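Aminoglycoside phosphotransferase (Alicyclobacillus acidocaldarius subsp. acidocaldarius, PDB 4PDY) probably transfers a phosphate group to a small-molecule substrate, its own substrate not being established. Local coordinates at residues Arg161-Leu165 with Phe301-Trp306; Trp169-Asp173 with Leu185-Arg189; Asp179-Leu185 with Ile308-Tyr313. All coordinates share one frame; numbering follows the deposited sequence.

The three contacts lie together in the helical part of the chain, on the same side of its centre. Contacts 1 and 2 both use helix 154-173, contacts 1 and 3 share helix 303-315, and contacts 2 and 3 share helix 180-187 and L185. Centres of contacts 1 and 2 are about 12 Å apart, as are those of 1 and 3; contacts 2 and 3 are about 8 Å apart. Along the chain both segments of contact 2 fall between those of contact 1, while contact 3 crosses both. W162 touches W169, D164 meets H310, and A172 packs on Y313. Helix 303-315, distant in sequence, is thus packed against the consecutive helices 154-173 and 180-187.

Contact 1 of 3, residues Arg161-Leu165 with Phe301-Trp306; sequences RWRDL and FPYLPW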
loop_
_atom_site.group_PDB
_atom_site.type_symbol
_atom_site.label_atom_id
_atom_site.label_comp_id
_atom_site.label_asym_id
_atom_site.label_seq_id
_atom_site.Cartn_x
_atom_site.Cartn_y
_atom_site.Cartn_z
ATOM N N ARG A 161 1.459 13.863 12.471
ATOM C CA ARG A 161 0.021 13.648 12.227
ATOM C C ARG A 161 -0.809 13.884 13.489
ATOM O O ARG A 161 -1.883 14.482 13.440
ATOM C CB ARG A 161 -0.247 12.251 11.656
ATOM C CG ARG A 161 0.328 12.100 10.256
ATOM C CD ARG A 161 0.295 10.661 9.794
ATOM N NE ARG A 161 0.653 10.568 8.376
ATOM C CZ ARG A 161 0.843 9.420 7.741
ATOM N NH1 ARG A 161 0.729 8.268 8.394
ATOM N NH2 ARG A 161 1.143 9.419 6.447
ATOM N N TRP A 162 -0.274 13.456 14.639
ATOM C CA TRP A 162 -0.974 13.686 15.891
ATOM C C TRP A 162 -1.077 15.203 16.180
ATOM O O TRP A 162 -2.131 15.721 16.546
ATOM C CB TRP A 162 -0.266 12.973 17.061
ATOM C CG TRP A 162 -0.680 13.511 18.415
ATOM C CD1 TRP A 162 0.142 14.024 19.380
ATOM C CD2 TRP A 162 -2.013 13.660 18.902
ATOM N NE1 TRP A 162 -0.603 14.467 20.449
ATOM C CE2 TRP A 162 -1.931 14.265 20.175
ATOM C CE3 TRP A 162 -3.277 13.357 18.372
ATOM C CZ2 TRP A 162 -3.064 14.542 20.945
ATOM C CZ3 TRP A 162 -4.406 13.641 19.131
ATOM C CH2 TRP A 162 -4.290 14.233 20.409
ATOM N N ARG A 163 0.040 15.903 16.028
ATOM C CA ARG A 163 0.055 17.339 16.257
ATOM C C ARG A 163 -0.940 18.056 15.349
ATOM O O ARG A 163 -1.665 18.939 15.775
ATOM C CB ARG A 163 1.467 17.892 16.068
ATOM C CG ARG A 163 2.396 17.463 17.193
ATOM C CD ARG A 163 3.843 17.786 16.910
ATOM N NE ARG A 163 4.654 17.544 18.107
ATOM C CZ ARG A 163 5.979 17.471 18.128
ATOM N NH1 ARG A 163 6.687 17.602 17.009
ATOM N NH2 ARG A 163 6.598 17.249 19.278
ATOM N N ASP A 164 -1.022 17.597 14.102
ATOM C CA ASP A 164 -1.981 18.142 13.132
ATOM C C ASP A 164 -3.429 17.878 13.564
ATOM O O ASP A 164 -4.268 18.779 13.597
ATOM C CB ASP A 164 -1.684 17.490 11.786
ATOM C CG ASP A 164 -2.474 18.091 10.627
ATOM O OD1 ASP A 164 -2.829 19.278 10.644
ATOM O OD2 ASP A 164 -2.745 17.331 9.673
ATOM N N LEU A 165 -3.703 16.624 13.924
ATOM C CA LEU A 165 -5.036 16.229 14.341
ATOM C C LEU A 165 -5.529 17.069 15.530
ATOM O O LEU A 165 -6.657 17.547 15.524
ATOM C CB LEU A 165 -5.086 14.736 14.659
ATOM C CG LEU A 165 -6.450 14.133 15.020
ATOM C CD1 LEU A 165 -7.507 14.417 13.949
ATOM C CD2 LEU A 165 -6.289 12.637 15.237
ATOM N N PHE A 301 -2.856 3.916 15.638
ATOM C CA PHE A 301 -2.965 5.344 15.318
ATOM C C PHE A 301 -4.260 5.597 14.535
ATOM O O PHE A 301 -4.559 4.817 13.620
ATOM C CB PHE A 301 -1.815 5.829 14.456
ATOM C CG PHE A 301 -1.737 7.311 14.401
ATOM C CD1 PHE A 301 -1.021 8.028 15.368
ATOM C CD2 PHE A 301 -2.431 8.005 13.418
ATOM C CE1 PHE A 301 -0.985 9.401 15.327
ATOM C CE2 PHE A 301 -2.401 9.384 13.379
ATOM C CZ PHE A 301 -1.678 10.088 14.332
ATOM N N PRO A 302 -5.007 6.663 14.856
ATOM C CA PRO A 302 -6.246 6.989 14.128
ATOM C C PRO A 302 -5.964 7.667 12.772
ATOM O O PRO A 302 -6.208 8.856 12.567
ATOM C CB PRO A 302 -6.994 7.896 15.108
ATOM C CG PRO A 302 -5.901 8.627 15.822
ATOM C CD PRO A 302 -4.760 7.633 15.952
ATOM N N TYR A 303 -5.407 6.873 11.880
ATOM C CA TYR A 303 -4.946 7.343 10.592
ATOM C C TYR A 303 -6.069 7.909 9.727
ATOM O O TYR A 303 -5.916 8.950 9.123
ATOM C CB TYR A 303 -4.297 6.172 9.839
ATOM C CG TYR A 303 -3.925 6.485 8.419
ATOM C CD1 TYR A 303 -2.797 7.244 8.107
ATOM C CD2 TYR A 303 -4.717 6.015 7.377
ATOM C CE1 TYR A 303 -2.475 7.530 6.791
ATOM C CE2 TYR A 303 -4.394 6.284 6.063
ATOM C CZ TYR A 303 -3.278 7.026 5.765
ATOM O OH TYR A 303 -3.029 7.274 4.430
ATOM N N LEU A 304 -7.196 7.211 9.685
ATOM C CA LEU A 304 -8.259 7.669 8.793
ATOM C C LEU A 304 -8.846 9.017 9.241
ATOM O O LEU A 304 -8.980 9.932 8.429
ATOM C CB LEU A 304 -9.313 6.565 8.558
ATOM C CG LEU A 304 -10.566 6.793 7.720
ATOM C CD1 LEU A 304 -10.979 5.503 7.018
ATOM C CD2 LEU A 304 -11.681 7.246 8.643
ATOM N N PRO A 305 -9.214 9.152 10.528
ATOM C CA PRO A 305 -9.649 10.481 10.960
ATOM C C PRO A 305 -8.622 11.583 10.674
ATOM O O PRO A 305 -9.001 12.683 10.271
ATOM C CB PRO A 305 -9.880 10.302 12.462
ATOM C CG PRO A 305 -10.267 8.873 12.585
ATOM C CD PRO A 305 -9.421 8.152 11.581
ATOM N N TRP A 306 -7.332 11.296 10.902
ATOM C CA TRP A 306 -6.293 12.264 10.586
ATOM C C TRP A 306 -6.363 12.631 9.104
ATOM O O TRP A 306 -6.380 13.785 8.743
ATOM C CB TRP A 306 -4.871 11.769 10.976
ATOM C CG TRP A 306 -3.906 12.637 10.312
ATOM C CD1 TRP A 306 -3.606 13.945 10.630
ATOM C CD2 TRP A 306 -3.267 12.378 9.060
ATOM N NE1 TRP A 306 -2.783 14.477 9.678
ATOM C CE2 TRP A 306 -2.585 13.549 8.686
ATOM C CE3 TRP A 306 -3.216 11.265 8.215
ATOM C CZ2 TRP A 306 -1.825 13.622 7.540
ATOM C CZ3 TRP A 306 -2.471 11.352 7.074
ATOM C CH2 TRP A 306 -1.783 12.515 6.750
#
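R161 and W306 carry the stacking between helix 154-173 and the start of helix 303-315. The R161 chain runs extended across one face of the indole. Its CG sits 3.7 Å from the centroid of the six-membered ring of W306, a CH-pi contact over the face. Further out the guanidinium lies flat on the same indole, the two planes 28° apart. The Y303 ring meets the same guanidinium face by its edge, CE1 3.7 Å from NH1 of R161. F158, on the same helix as R161, adds a cation-pi contact.

The polar contact is one hydrogen bond. NE1 of W306 donates to OD2 of D164 at 2.9 Å, reaching it on the anti side of the carboxylate. The bond is bent, 146° at the hydrogen. CG of W306 is anti to its backbone N (chi1 166°), which turns the N-H edge of the indole toward helix 154-173. OD2 of D164 also bonds H310, and OD1 bonds H314.

Apolar packing closes the base. CZ of F301 meets CB of R161 at 3.7 Å, and its CE1 meets CB of W162 at 4.0 Å. CD2 of L165 rests on CG of P302, which occupies the N-cap position and centres an inverse gamma turn. L192 of helix 189-203 packs on this proline.

The indole is therefore held in two ways, by its face and by its N-H. The carboxylate of D164 gathers an indole and two histidines, and its negative charge would probably favour protonation of those imidazoles.

Contact 2 of 3, residues Trp169-Asp173 with Leu185-Arg189; sequences WLGAD and LLSMR
W169 and R189 meet where helix 154-173 packs against the end of helix 180-187, two helices of a helical hairpin. R189 begins the next helix, with selenomethionine M188 at its N-cap position.

The R189 chain can be followed outward. Its CB comes within 4.1 Å of CE2 of W169. CG lies over the indole face, 3.5 Å from the centroid of the five-membered ring, a CH-pi contact. CD continues over the same ring, 3.4 Å from CD1 of W169. There the chain bends (chi3 -81°) and leaves the indole. NE then donates an almost straight hydrogen bond to O of L186, 2.8 Å long with 175° at the hydrogen. That carbonyl also accepts from the backbone N of R189. The guanidinium, whose face meets CD2 of L186, is at most weakly attracted to the indole. NH1 ends near D173 in a long salt bridge.

The W169 indole lies over the R189 chain because CG of W169 is tucked between its own N and C (chi1 73°). Beneath, CB of W169 touches CD2 of L185 and CD2 of L186. CD1 of L186 packs on CB of A172. W169 also rests on L192 and H193 of helix 189-203. A leucine in place of W169 would probably leave the CG and CD groups of R189 without their flat platform and open a gap toward L192.

The far end of L186 completes the seam: its CD2 lies 3.4 Å from the backbone O of W169 and 3.7 Å from CB of D173.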
loop_
_atom_site.group_PDB
_atom_site.type_symbol
_atom_site.label_atom_id
_atom_site.label_comp_id
_atom_site.label_asym_id
_atom_site.label_seq_id
_atom_site.Cartn_x
_atom_site.Cartn_y
_atom_site.Cartn_z
ATOM N N TRP A 169 -8.836 19.727 15.510
ATOM C CA TRP A 169 -10.062 19.768 16.308
ATOM C C TRP A 169 -10.138 21.003 17.215
ATOM O O TRP A 169 -11.228 21.470 17.517
ATOM C CB TRP A 169 -10.392 18.465 17.022
ATOM C CG TRP A 169 -9.572 18.113 18.176
ATOM C CD1 TRP A 169 -9.293 18.883 19.282
ATOM C CD2 TRP A 169 -8.952 16.856 18.400
ATOM N NE1 TRP A 169 -8.522 18.176 20.167
ATOM C CE2 TRP A 169 -8.291 16.928 19.655
ATOM C CE3 TRP A 169 -8.893 15.668 17.675
ATOM C CZ2 TRP A 169 -7.585 15.857 20.187
ATOM C CZ3 TRP A 169 -8.191 14.599 18.216
ATOM C CH2 TRP A 169 -7.538 14.707 19.449
ATOM N N LEU A 170 -8.996 21.563 17.604
ATOM C CA LEU A 170 -9.004 22.866 18.264
ATOM C C LEU A 170 -9.585 23.936 17.341
ATOM O O LEU A 170 -10.388 24.777 17.761
ATOM C CB LEU A 170 -7.601 23.266 18.716
ATOM C CG LEU A 170 -6.988 22.406 19.829
ATOM C CD1 LEU A 170 -5.533 22.808 20.043
ATOM C CD2 LEU A 170 -7.777 22.507 21.135
ATOM N N GLY A 171 -9.206 23.876 16.070
ATOM C CA GLY A 171 -9.754 24.806 15.090
ATOM C C GLY A 171 -11.260 24.637 14.963
ATOM O O GLY A 171 -12.000 25.620 14.878
ATOM N N ALA A 172 -11.721 23.390 14.933
ATOM C CA ALA A 172 -13.145 23.126 14.754
ATOM C C ALA A 172 -13.929 23.603 15.976
ATOM O O ALA A 172 -15.043 24.101 15.864
ATOM C CB ALA A 172 -13.403 21.648 14.496
ATOM N N ASP A 173 -13.336 23.447 17.157
ATOM C CA ASP A 173 -14.057 23.770 18.373
ATOM C C ASP A 173 -14.363 25.262 18.459
ATOM O O ASP A 173 -15.391 25.653 19.004
ATOM C CB ASP A 173 -13.220 23.353 19.582
ATOM C CG ASP A 173 -14.023 23.244 20.844
ATOM O OD1 ASP A 173 -15.242 22.987 20.841
ATOM O OD2 ASP A 173 -13.399 23.426 21.885
ATOM N N LEU A 185 -16.386 15.134 14.507
ATOM C CA LEU A 185 -14.966 15.080 14.880
ATOM C C LEU A 185 -14.777 15.468 16.366
ATOM O O LEU A 185 -14.085 14.772 17.114
ATOM C CB LEU A 185 -14.138 15.992 13.964
ATOM C CG LEU A 185 -12.631 15.966 14.250
ATOM C CD1 LEU A 185 -12.019 14.622 13.871
ATOM C CD2 LEU A 185 -11.955 17.101 13.504
ATOM N N LEU A 186 -15.433 16.536 16.797
ATOM C CA LEU A 186 -15.312 16.960 18.207
ATOM C C LEU A 186 -15.828 15.903 19.179
ATOM O O LEU A 186 -15.253 15.723 20.270
ATOM C CB LEU A 186 -16.000 18.309 18.431
ATOM C CG LEU A 186 -15.270 19.486 17.771
ATOM C CD1 LEU A 186 -16.198 20.669 17.606
ATOM C CD2 LEU A 186 -14.022 19.872 18.559
ATOM N N SER A 187 -16.872 15.188 18.773
ATOM C CA SER A 187 -17.465 14.163 19.621
ATOM C C SER A 187 -16.531 12.992 19.898
ATOM O O SER A 187 -16.756 12.258 20.855
ATOM C CB SER A 187 -18.764 13.614 19.025
ATOM O OG SER A 187 -18.525 12.708 17.947
HETATM N N MSE A 188 -15.514 12.793 19.064
HETATM C CA MSE A 188 -14.600 11.659 19.250
HETATM C C MSE A 188 -13.207 12.066 19.698
HETATM O O MSE A 188 -12.300 11.235 19.668
HETATM C CB MSE A 188 -14.582 10.755 18.016
HETATM C CG MSE A 188 -14.020 11.491 16.831
HETATM SE SE MSE A 188 -13.865 10.305 15.259
HETATM C CE MSE A 188 -15.667 10.662 14.831
ATOM N N ARG A 189 -13.025 13.303 20.163
ATOM C CA ARG A 189 -11.688 13.774 20.525
ATOM C C ARG A 189 -11.004 12.898 21.563
ATOM O O ARG A 189 -9.818 12.636 21.458
ATOM C CB ARG A 189 -11.747 15.183 21.097
ATOM C CG ARG A 189 -11.908 16.269 20.059
ATOM C CD ARG A 189 -12.123 17.608 20.759
ATOM N NE ARG A 189 -13.519 17.750 21.178
ATOM C CZ ARG A 189 -14.002 18.764 21.888
ATOM N NH1 ARG A 189 -13.202 19.747 22.320
ATOM N NH2 ARG A 189 -15.303 18.778 22.181
#

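Contact 3 of 3, residues Asp179-Leu185 with Ile308-Tyr313; sequences DAFDQLL and IAHARY
R312 and F181 are brought together by similar first torsions, CG anti to the backbone N in both (chi1 -171° in R312). The two side chains run alongside each other, one from each helix. CD of R312 lies over one face of the F181 ring, 3.4 Å from its centroid, and the guanidinium continues flat, 10° from parallel.

The in-plane edge of the guanidinium points at D179. NH2 of R312 donates to OD2 of D179 at 2.9 Å in a salt bridge, from above the carboxylate plane. One water accepts from NE of R312 and donates to both OD2 of D179 and OD1 of D182. That OD1 also takes a 2.6 Å hydrogen bond from OH of Y313 on its anti lone pair, with carboxylate and phenol ring nearly coplanar.

D179 and D182 form a capping box at the start of helix 180-187. N of D182 donates to OD1 of D179, and N of D179 donates to OD2 of D182. The latter also forms a salt bridge with K175.

F181 is a knob among I308, A309, R312 and Y313, its CE2 3.6 Å from CG2 of I308. CE2 of Y313 meets CD2 of L185.

The short segments run roughly antiparallel, at 142°. Helix 319-347 packs on F181 and I308 through L325 and A324, and its Q321 bonds NH1 of R312; helix 154-173 backs Y313 with M168 and A172.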
loop_
_atom_site.group_PDB
_atom_site.type_symbol
_atom_site.label_atom_id
_atom_site.label_comp_id
_atom_site.label_asym_id
_atom_site.label_seq_id
_atom_site.Cartn_x
_atom_site.Cartn_y
_atom_site.Cartn_z
ATOM N N ASP A 179 -20.419 22.558 11.390
ATOM C CA ASP A 179 -21.181 21.691 10.508
ATOM C C ASP A 179 -21.170 20.277 11.063
ATOM O O ASP A 179 -20.630 20.005 12.166
ATOM C CB ASP A 179 -20.687 21.813 9.060
ATOM C CG ASP A 179 -19.273 21.278 8.827
ATOM O OD1 ASP A 179 -18.806 20.377 9.565
ATOM O OD2 ASP A 179 -18.631 21.740 7.839
ATOM N N ALA A 180 -21.820 19.361 10.367
ATOM C CA ALA A 180 -21.968 18.003 10.877
ATOM C C ALA A 180 -20.615 17.331 11.065
ATOM O O ALA A 180 -20.407 16.614 12.041
ATOM C CB ALA A 180 -22.842 17.185 9.941
ATOM N N PHE A 181 -19.701 17.548 10.133
ATOM C CA PHE A 181 -18.340 17.008 10.242
ATOM C C PHE A 181 -17.629 17.536 11.497
ATOM O O PHE A 181 -17.079 16.761 12.282
ATOM C CB PHE A 181 -17.508 17.344 9.001
ATOM C CG PHE A 181 -16.161 16.678 8.976
ATOM C CD1 PHE A 181 -15.128 17.202 9.730
ATOM C CD2 PHE A 181 -15.913 15.533 8.243
ATOM C CE1 PHE A 181 -13.883 16.609 9.738
ATOM C CE2 PHE A 181 -14.670 14.934 8.250
ATOM C CZ PHE A 181 -13.641 15.467 9.022
ATOM N N ASP A 182 -17.644 18.847 11.683
ATOM C CA ASP A 182 -16.993 19.486 12.825
ATOM C C ASP A 182 -17.506 18.870 14.099
ATOM O O ASP A 182 -16.722 18.515 14.982
ATOM C CB ASP A 182 -17.324 20.974 12.842
ATOM C CG ASP A 182 -16.801 21.741 11.624
ATOM O OD1 ASP A 182 -15.731 21.392 11.070
ATOM O OD2 ASP A 182 -17.495 22.723 11.240
ATOM N N GLN A 183 -18.824 18.784 14.230
ATOM C CA GLN A 183 -19.413 18.270 15.464
ATOM C C GLN A 183 -19.047 16.805 15.686
ATOM O O GLN A 183 -18.735 16.379 16.795
ATOM C CB GLN A 183 -20.933 18.434 15.455
ATOM C CG GLN A 183 -21.375 19.883 15.430
ATOM C CD GLN A 183 -22.873 20.012 15.378
ATOM O OE1 GLN A 183 -23.562 19.573 16.291
ATOM N NE2 GLN A 183 -23.391 20.600 14.307
ATOM N N LEU A 184 -19.107 15.989 14.643
ATOM C CA LEU A 184 -18.760 14.587 14.762
ATOM C C LEU A 184 -17.280 14.418 15.165
ATOM O O LEU A 184 -16.966 13.630 16.042
ATOM C CB LEU A 184 -19.080 13.851 13.460
ATOM C CG LEU A 184 -18.667 12.383 13.403
ATOM C CD1 LEU A 184 -19.331 11.553 14.494
ATOM C CD2 LEU A 184 -19.002 11.813 12.038
ATOM N N LEU A 185 -16.386 15.134 14.507
ATOM C CA LEU A 185 -14.966 15.080 14.880
ATOM C C LEU A 185 -14.777 15.468 16.366
ATOM O O LEU A 185 -14.085 14.772 17.114
ATOM C CB LEU A 185 -14.138 15.992 13.964
ATOM C CG LEU A 185 -12.631 15.966 14.250
ATOM C CD1 LEU A 185 -12.019 14.622 13.871
ATOM C CD2 LEU A 185 -11.955 17.101 13.504
ATOM N N ILE A 308 -8.656 12.247 6.685
ATOM C CA ILE A 308 -9.891 12.883 6.262
ATOM C C ILE A 308 -9.967 14.331 6.784
ATOM O O ILE A 308 -10.270 15.266 6.049
ATOM C CB ILE A 308 -11.116 12.087 6.775
ATOM C CG1 ILE A 308 -11.101 10.651 6.258
ATOM C CG2 ILE A 308 -12.416 12.797 6.439
ATOM C CD1 ILE A 308 -11.913 9.765 7.161
ATOM N N ALA A 309 -9.655 14.526 8.077
ATOM C CA ALA A 309 -9.659 15.895 8.607
ATOM C C ALA A 309 -8.574 16.764 7.939
ATOM O O ALA A 309 -8.798 17.945 7.661
ATOM C CB ALA A 309 -9.479 15.881 10.120
ATOM N N HIS A 310 -7.410 16.181 7.690
ATOM C CA HIS A 310 -6.344 16.901 7.025
ATOM C C HIS A 310 -6.802 17.431 5.678
ATOM O O HIS A 310 -6.616 18.599 5.355
ATOM C CB HIS A 310 -5.087 16.054 6.875
ATOM C CG HIS A 310 -3.942 16.793 6.273
ATOM N ND1 HIS A 310 -2.980 17.425 7.026
ATOM C CD2 HIS A 310 -3.621 17.036 4.980
ATOM C CE1 HIS A 310 -2.118 18.015 6.223
ATOM N NE2 HIS A 310 -2.486 17.805 4.974
ATOM N N ALA A 311 -7.432 16.559 4.893
ATOM C CA ALA A 311 -7.980 16.974 3.595
ATOM C C ALA A 311 -8.994 18.099 3.771
ATOM O O ALA A 311 -8.951 19.116 3.072
ATOM C CB ALA A 311 -8.604 15.790 2.877
ATOM N N ARG A 312 -9.894 17.934 4.731
ATOM C CA ARG A 312 -10.965 18.907 4.922
ATOM C C ARG A 312 -10.457 20.304 5.247
ATOM O O ARG A 312 -10.896 21.287 4.659
ATOM C CB ARG A 312 -11.947 18.491 5.999
ATOM C CG ARG A 312 -13.179 19.374 6.076
ATOM C CD ARG A 312 -14.255 18.741 6.926
ATOM N NE ARG A 312 -15.559 19.374 6.820
ATOM C CZ ARG A 312 -16.519 19.001 5.960
ATOM N NH1 ARG A 312 -16.310 18.029 5.085
ATOM N NH2 ARG A 312 -17.670 19.642 6.003
ATOM N N TYR A 313 -9.546 20.377 6.217
ATOM C CA TYR A 313 -9.169 21.648 6.797
ATOM C C TYR A 313 -7.933 22.268 6.150
ATOM O O TYR A 313 -7.771 23.486 6.193
ATOM C CB TYR A 313 -8.959 21.467 8.289
ATOM C CG TYR A 313 -10.210 21.036 9.042
ATOM C CD1 TYR A 313 -11.356 21.819 9.056
ATOM C CD2 TYR A 313 -10.220 19.871 9.796
ATOM C CE1 TYR A 313 -12.488 21.427 9.769
ATOM C CE2 TYR A 313 -11.334 19.488 10.514
ATOM C CZ TYR A 313 -12.465 20.263 10.515
ATOM O OH TYR A 313 -13.566 19.880 11.226
HETATM O O HOH W 1 -15.975 21.732 8.368
#